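Local coordinates for protein Cys-Gly metallodipeptidase DUG1 (PDB 4G1P) that hydrolyses Cys-Gly as a metal-dependent dipeptidase and forms the catalytic component of a complex that degrades glutathione, at residues 36-39 and 40-43; 46-49 and 50-54. All blocks are in the same frame, centred on the assembly; numbering follows the deposited sequence.

Interaction 1 (36-39 and 40-43); sequences ESLR and SKVF
R39 holds its CG anti to the backbone N (chi1 178°), while F43, one helical turn later, holds its CG beside its own backbone N, anti to the carbonyl carbon (chi1 -58°), and the two side chains meet. They do so on the opening turn of helix 39-55, where a short 3-10 turn, 36-38, runs into the helix and L38 occupies the N-cap position. The arginine chain then bends at its second and third torsions, presenting its methylenes to the far end of the phenyl ring: R39 CG lies 3.4 Å from F43 CZ, and CD is close by. The guanidinium stands nearly perpendicular to the ring, 86° between their planes, and is hydrogen-bonded to backbone carbonyls on loops before and after the whole helix, NH1 to S79 O and NH2 to S33 O. The inner part of the same ring has R39 O over one face, the oxygen that also accepts the helical bond from F43 N at 3.1 Å. Replacing F43 with an alanine would probably strip the R39 methylenes and carbonyl of their aromatic cover and open a gap beside them.

On another side of the turn, L38 CD2 approaches K41 CG at 4.1 Å. The carbonyl of L38 illustrates how a helix begins: L38 O takes a regular bond from V42 N, 3.1 Å long, and a weak one from K41 N. V42 itself is buried against Y103, its side chain about 5 Å from that of D104, probably an active-site residue, as in related enzymes. A water accepts from S40 N at 3.0 Å and donates to E36 O at 3.2 Å, joining the 3-10 turn to the helix.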
loop_
_atom_site.group_PDB
_atom_site.type_symbol
_atom_site.label_atom_id
_atom_site.label_comp_id
_atom_site.label_asym_id
_atom_site.label_seq_id
_atom_site.Cartn_x
_atom_site.Cartn_y
_atom_site.Cartn_z
ATOM N N GLU A 36 -3.426 6.449 -14.668
ATOM C CA GLU A 36 -3.642 7.690 -15.410
ATOM C C GLU A 36 -2.428 8.111 -16.229
ATOM O O GLU A 36 -2.570 8.585 -17.358
ATOM C CB GLU A 36 -4.045 8.819 -14.468
ATOM C CG GLU A 36 -5.438 8.690 -13.905
ATOM C CD GLU A 36 -5.757 9.812 -12.943
ATOM O OE1 GLU A 36 -4.954 10.782 -12.881
ATOM O OE2 GLU A 36 -6.798 9.719 -12.249
ATOM N N SER A 37 -1.241 7.918 -15.659
ATOM C CA SER A 37 0.007 8.268 -16.327
ATOM C C SER A 37 0.249 7.440 -17.590
ATOM O O SER A 37 1.081 7.798 -18.416
ATOM C CB SER A 37 1.185 8.084 -15.374
ATOM O OG SER A 37 1.612 6.727 -15.363
ATOM N N LEU A 38 -0.479 6.336 -17.742
ATOM C CA LEU A 38 -0.298 5.468 -18.899
ATOM C C LEU A 38 -1.480 5.531 -19.848
ATOM O O LEU A 38 -1.551 4.752 -20.804
ATOM C CB LEU A 38 -0.093 4.022 -18.449
ATOM C CG LEU A 38 1.140 3.722 -17.601
ATOM C CD1 LEU A 38 1.151 2.266 -17.198
ATOM C CD2 LEU A 38 2.410 4.083 -18.348
ATOM N N ARG A 39 -2.418 6.437 -19.580
ATOM C CA ARG A 39 -3.607 6.545 -20.417
ATOM C C ARG A 39 -3.210 6.694 -21.885
ATOM O O ARG A 39 -3.811 6.077 -22.764
ATOM C CB ARG A 39 -4.502 7.704 -19.960
ATOM C CG ARG A 39 -5.766 7.936 -20.799
ATOM C CD ARG A 39 -6.679 6.711 -20.866
ATOM N NE ARG A 39 -6.878 6.110 -19.552
ATOM C CZ ARG A 39 -7.973 6.249 -18.810
ATOM N NH1 ARG A 39 -8.993 6.957 -19.253
ATOM N NH2 ARG A 39 -8.051 5.673 -17.621
ATOM N N SER A 40 -2.167 7.477 -22.142
ATOM C CA SER A 40 -1.699 7.699 -23.508
ATOM C C SER A 40 -1.261 6.393 -24.163
ATOM O O SER A 40 -1.473 6.186 -25.353
ATOM C CB SER A 40 -0.562 8.721 -23.542
ATOM O OG SER A 40 0.649 8.137 -23.134
ATOM N N LYS A 41 -0.661 5.509 -23.376
ATOM C CA LYS A 41 -0.323 4.175 -23.860
ATOM C C LYS A 41 -1.574 3.426 -24.289
ATOM O O LYS A 41 -1.588 2.764 -25.333
ATOM C CB LYS A 41 0.417 3.387 -22.782
ATOM C CG LYS A 41 1.756 3.994 -22.423
ATOM C CD LYS A 41 2.577 4.246 -23.679
ATOM C CE LYS A 41 3.964 4.793 -23.346
ATOM N NZ LYS A 41 4.704 5.219 -24.579
ATOM N N VAL A 42 -2.629 3.548 -23.489
ATOM C CA VAL A 42 -3.879 2.886 -23.821
ATOM C C VAL A 42 -4.378 3.346 -25.180
ATOM O O VAL A 42 -4.841 2.529 -25.975
ATOM C CB VAL A 42 -4.974 3.075 -22.747
ATOM C CG1 VAL A 42 -6.164 2.207 -23.075
ATOM C CG2 VAL A 42 -4.440 2.696 -21.400
ATOM N N PHE A 43 -4.255 4.637 -25.468
ATOM C CA PHE A 43 -4.678 5.138 -26.773
ATOM C C PHE A 43 -3.816 4.567 -27.893
ATOM O O PHE A 43 -4.337 4.226 -28.964
ATOM C CB PHE A 43 -4.651 6.662 -26.825
ATOM C CG PHE A 43 -5.516 7.319 -25.789
ATOM C CD1 PHE A 43 -6.721 6.742 -25.404
ATOM C CD2 PHE A 43 -5.119 8.513 -25.189
ATOM C CE1 PHE A 43 -7.521 7.354 -24.452
ATOM C CE2 PHE A 43 -5.908 9.132 -24.229
ATOM C CZ PHE A 43 -7.109 8.557 -23.857
HETATM O O HOH W 1 -1.135 9.391 -20.071
#

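Interaction 2 (46-49 and 50-54); sequences AKFI and SEQLS
K47 O is gripped twice, by the hydroxyl of S50 at 2.6 Å from OG and by the backbone N of E51 at 3.0 Å. The two donors arrive differently: the peptide N-H approaches closer to the C=O direction, though tilted from the carbonyl plane, whereas the hydroxyl reaches the carbonyl from well to one side (C=O...OG 115°). In S50 the OG sits between its own backbone N and carbonyl carbon (chi1 52°), a rotation that turns it back toward K47 O and satisfies the hydroxyl within helix 39-55 itself.

The i to i+4 spacing of the helix brings three further pairs together. Q52 lays CG over one face of the F48 ring, a CH-pi contact 4.1 Å from the centroid, and its amide follows almost parallel to the ring, 19° between planes, with NE2 3.5 Å from F48 CE1. Its OE1 accepts a hydrogen bond from R22 NE, which helps fix the amide's rotation. I49 CG2 meets L53 CD2 at 3.7 Å, the side chains running alongside. K47 and E51 also extend together, but K47 NZ stays 4.7 Å from E51 OE2; their charged ends are not in contact, and any attraction is probably weak.

The faces of the helix are divided between its neighbours: F48 leans on K25 and A26 of helix 16-28, while A46, I49 and L53 rest on strand 83-88 and A46, S50 and L53 touch strand 61-64.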
loop_
_atom_site.group_PDB
_atom_site.type_symbol
_atom_site.label_atom_id
_atom_site.label_comp_id
_atom_site.label_asym_id
_atom_site.label_seq_id
_atom_site.Cartn_x
_atom_site.Cartn_y
_atom_site.Cartn_z
ATOM N N ALA A 46 -4.981 1.120 -28.681
ATOM C CA ALA A 46 -6.197 1.161 -29.502
ATOM C C ALA A 46 -5.850 1.513 -30.938
ATOM O O ALA A 46 -6.428 0.978 -31.884
ATOM C CB ALA A 46 -7.190 2.173 -28.952
ATOM N N LYS A 47 -4.899 2.419 -31.085
ATOM C CA LYS A 47 -4.501 2.886 -32.389
ATOM C C LYS A 47 -3.849 1.733 -33.126
ATOM O O LYS A 47 -4.162 1.476 -34.290
ATOM C CB LYS A 47 -3.543 4.084 -32.269
ATOM C CG LYS A 47 -3.359 4.860 -33.567
ATOM C CD LYS A 47 -2.093 5.690 -33.535
ATOM C CE LYS A 47 -0.839 4.806 -33.444
ATOM N NZ LYS A 47 0.398 5.568 -33.049
ATOM N N PHE A 48 -2.959 1.028 -32.431
ATOM C CA PHE A 48 -2.261 -0.106 -33.016
ATOM C C PHE A 48 -3.239 -1.162 -33.511
ATOM O O PHE A 48 -3.086 -1.690 -34.603
ATOM C CB PHE A 48 -1.314 -0.738 -32.006
ATOM C CG PHE A 48 -0.732 -2.043 -32.462
ATOM C CD1 PHE A 48 0.213 -2.080 -33.477
ATOM C CD2 PHE A 48 -1.134 -3.237 -31.886
ATOM C CE1 PHE A 48 0.754 -3.292 -33.914
ATOM C CE2 PHE A 48 -0.602 -4.450 -32.309
ATOM C CZ PHE A 48 0.345 -4.477 -33.332
ATOM N N ILE A 49 -4.240 -1.470 -32.700
ATOM C CA ILE A 49 -5.226 -2.466 -33.072
ATOM C C ILE A 49 -6.025 -2.038 -34.296
ATOM O O ILE A 49 -6.164 -2.808 -35.244
ATOM C CB ILE A 49 -6.144 -2.816 -31.884
ATOM C CG1 ILE A 49 -5.333 -3.598 -30.857
ATOM C CG2 ILE A 49 -7.345 -3.648 -32.331
ATOM C CD1 ILE A 49 -6.072 -3.885 -29.618
ATOM N N SER A 50 -6.528 -0.810 -34.294
ATOM C CA SER A 50 -7.270 -0.320 -35.460
ATOM C C SER A 50 -6.432 -0.420 -36.722
ATOM O O SER A 50 -6.957 -0.694 -37.779
ATOM C CB SER A 50 -7.755 1.118 -35.261
ATOM O OG SER A 50 -6.688 1.965 -34.878
ATOM N N GLU A 51 -5.126 -0.214 -36.592
ATOM C CA GLU A 51 -4.189 -0.381 -37.698
ATOM C C GLU A 51 -4.115 -1.827 -38.196
ATOM O O GLU A 51 -4.095 -2.076 -39.410
ATOM C CB GLU A 51 -2.798 0.106 -37.305
ATOM C CG GLU A 51 -2.611 1.591 -37.466
ATOM C CD GLU A 51 -1.379 2.108 -36.742
ATOM O OE1 GLU A 51 -0.773 1.333 -35.961
ATOM O OE2 GLU A 51 -1.022 3.293 -36.950
ATOM N N GLN A 52 -4.071 -2.777 -37.268
ATOM C CA GLN A 52 -4.111 -4.176 -37.661
ATOM C C GLN A 52 -5.437 -4.520 -38.350
ATOM O O GLN A 52 -5.457 -5.268 -39.329
ATOM C CB GLN A 52 -3.901 -5.097 -36.465
ATOM C CG GLN A 52 -2.584 -4.915 -35.781
ATOM C CD GLN A 52 -1.443 -5.020 -36.743
ATOM O OE1 GLN A 52 -1.165 -6.093 -37.283
ATOM N NE2 GLN A 52 -0.773 -3.900 -36.981
ATOM N N LEU A 53 -6.539 -3.990 -37.829
ATOM C CA LEU A 53 -7.844 -4.248 -38.424
ATOM C C LEU A 53 -7.818 -3.793 -39.881
ATOM O O LEU A 53 -8.159 -4.542 -40.800
ATOM C CB LEU A 53 -8.946 -3.513 -37.658
ATOM C CG LEU A 53 -9.783 -4.267 -36.612
ATOM C CD1 LEU A 53 -9.463 -5.757 -36.582
ATOM C CD2 LEU A 53 -9.649 -3.641 -35.234
ATOM N N SER A 54 -7.365 -2.564 -40.073
ATOM C CA SER A 54 -7.369 -1.949 -41.379
ATOM C C SER A 54 -6.435 -2.652 -42.358
ATOM O O SER A 54 -6.767 -2.805 -43.523
ATOM C CB SER A 54 -7.006 -0.479 -41.250
ATOM O OG SER A 54 -6.978 0.140 -42.517
#

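In the fold
Both interactions use helix 39-55, interaction 1 including the 3-10 turn that leads into it and interaction 2 lying farther on, their centres about 16 Å apart with no direct touch. The helix packs on strands 61-64 and 83-88 of the six-stranded mixed sheet, within the alpha/beta scaffold of this M20 enzyme. Both flank Y103, through V42 in the first and A46 and I49 in the second. Their other contacts differ: in residues 36-43, V42 lies about 14 Å from a bound zinc ion and E36 packs on Q331 of the second subunit, whereas residues 46-54 join the sheet to helix 16-28. One helix thus borders both the sheet edge and the active-site region.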